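Local atomic coordinates of irisin (Homo sapiens, PDB entry 4LSD), a protein that acts as a hormone that probably mediates effects of exercise and the browning of white fat, and has a fibronectin type III domain able to dimerise through a continuous beta sheet. Residues A[49-53]-A[54-58]. Numbering follows the deposited sequence.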
loop_
_atom_site.group_PDB
_atom_site.type_symbol
_atom_site.label_atom_id
_atom_site.label_comp_id
_atom_site.label_asym_id
_atom_site.label_seq_id
_atom_site.Cartn_x
_atom_site.Cartn_y
_atom_site.Cartn_z
ATOM N N ILE A 49 0.614 -3.888 0.974
ATOM C CA ILE A 49 1.587 -2.832 0.742
ATOM C C ILE A 49 2.968 -3.443 0.727
ATOM O O ILE A 49 3.296 -4.255 1.579
ATOM C CB ILE A 49 1.577 -1.773 1.835
ATOM C CG1 ILE A 49 0.193 -1.143 1.950
ATOM C CG2 ILE A 49 2.606 -0.699 1.500
ATOM C CD1 ILE A 49 0.050 -0.227 3.137
ATOM N N GLN A 50 3.777 -3.066 -0.254
ATOM C CA GLN A 50 5.142 -3.578 -0.350
ATOM C C GLN A 50 6.042 -2.394 -0.683
ATOM O O GLN A 50 5.650 -1.507 -1.428
ATOM C CB GLN A 50 5.265 -4.638 -1.456
ATOM C CG GLN A 50 6.626 -5.315 -1.513
ATOM C CD GLN A 50 6.884 -6.059 -2.824
ATOM O OE1 GLN A 50 7.316 -5.469 -3.822
ATOM N NE2 GLN A 50 6.614 -7.360 -2.826
ATOM N N GLU A 51 7.224 -2.350 -0.088
ATOM C CA GLU A 51 8.183 -1.292 -0.374
ATOM C C GLU A 51 9.519 -1.982 -0.398
ATOM O O GLU A 51 9.818 -2.808 0.454
ATOM C CB GLU A 51 8.170 -0.188 0.687
ATOM C CG GLU A 51 6.932 0.686 0.645
ATOM C CD GLU A 51 7.049 1.910 1.536
ATOM O OE1 GLU A 51 7.972 1.935 2.376
ATOM O OE2 GLU A 51 6.218 2.839 1.401
ATOM N N VAL A 52 10.320 -1.656 -1.396
ATOM C CA VAL A 52 11.620 -2.272 -1.543
ATOM C C VAL A 52 12.656 -1.172 -1.745
ATOM O O VAL A 52 12.306 -0.041 -2.103
ATOM C CB VAL A 52 11.571 -3.269 -2.724
ATOM C CG1 VAL A 52 12.956 -3.720 -3.130
ATOM C CG2 VAL A 52 10.737 -4.479 -2.305
ATOM N N ASN A 53 13.921 -1.501 -1.492
ATOM C CA ASN A 53 15.036 -0.566 -1.608
ATOM C C ASN A 53 14.850 0.598 -0.636
ATOM O O ASN A 53 14.992 1.765 -0.997
ATOM C CB ASN A 53 15.156 -0.048 -3.035
ATOM C CG ASN A 53 16.587 0.233 -3.415
ATOM O OD1 ASN A 53 17.491 -0.489 -3.001
ATOM N ND2 ASN A 53 16.806 1.266 -4.218
ATOM N N THR A 54 14.531 0.252 0.606
ATOM C CA THR A 54 14.302 1.229 1.660
ATOM C C THR A 54 14.872 0.682 2.970
ATOM O O THR A 54 15.127 -0.515 3.093
ATOM C CB THR A 54 12.793 1.472 1.831
ATOM O OG1 THR A 54 12.564 2.451 2.850
ATOM C CG2 THR A 54 12.093 0.171 2.220
ATOM N N THR A 55 15.075 1.554 3.950
ATOM C CA THR A 55 15.600 1.116 5.241
ATOM C C THR A 55 14.517 1.282 6.301
ATOM O O THR A 55 14.766 1.087 7.481
ATOM C CB THR A 55 16.849 1.943 5.682
ATOM O OG1 THR A 55 16.598 3.340 5.493
ATOM C CG2 THR A 55 18.082 1.523 4.913
ATOM N N THR A 56 13.312 1.640 5.865
ATOM C CA THR A 56 12.193 1.874 6.777
ATOM C C THR A 56 11.802 0.710 7.681
ATOM O O THR A 56 11.983 -0.461 7.337
ATOM C CB THR A 56 10.935 2.333 5.993
ATOM O OG1 THR A 56 10.004 2.936 6.896
ATOM C CG2 THR A 56 10.262 1.157 5.284
ATOM N N ARG A 57 11.270 1.049 8.850
ATOM C CA ARG A 57 10.824 0.049 9.814
ATOM C C ARG A 57 9.384 0.346 10.265
ATOM O O ARG A 57 8.937 -0.105 11.323
ATOM C CB ARG A 57 11.777 0.003 11.016
ATOM C CG ARG A 57 13.175 -0.570 10.698
ATOM C CD ARG A 57 13.163 -2.082 10.470
ATOM N NE ARG A 57 14.477 -2.607 10.095
ATOM C CZ ARG A 57 15.020 -2.517 8.880
ATOM N NH1 ARG A 57 14.367 -1.922 7.891
ATOM N NH2 ARG A 57 16.228 -3.024 8.647
ATOM N N SER A 58 8.664 1.119 9.460
ATOM C CA SER A 58 7.275 1.430 9.759
ATOM C C SER A 58 6.507 1.706 8.482
ATOM O O SER A 58 7.062 2.117 7.465
ATOM C CB SER A 58 7.151 2.613 10.728
ATOM O OG SER A 58 7.860 3.740 10.270
HETATM O O HOH W 1 6.427 2.711 4.435
#
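With CG of E51 anti to its carbonyl carbon (chi1 -72°) and the chain extended beyond, the carboxylate reaches across to T56, whose CG2 lies 3.8 Å from OE1; OG1 of T54, opposite its own backbone N (chi1 -179°), is turned to the N-H of T56. The E51 and T56 side chains meet at about a right angle, methyl against carboxylate oxygen. The methyl of T54 lies within the bend, its CG2 4.2 Å from CB of E51, while its OG1 accepts the N-H of T56, N to OG1 3.2 Å, in a nearly straight bond (166°). This is an ST turn, and it illustrates how a hydroxyl can order the chain just after a strand. A valine in place of T54 would lose that acceptor and would probably leave the N-H of T56 without its mate, freeing the turn to shift. OG1 of T56 donates to O of S58 at 3.1 Å, in the carbonyl plane and on a lone pair. A water also donates to S58 O and, at 2.7 Å, to OE1 of E51, bridging the two ends of the bend. The other carboxylate oxygen of E51 forms a salt bridge with R47 of the second subunit, the arginine required for dimerization. The bend leads from strand 46-52, which pairs antiparallel with the second subunit, past F34 of strand 31-40, touched by E51 and T56, to strand 58-61 of the sandwich's opposing sheet.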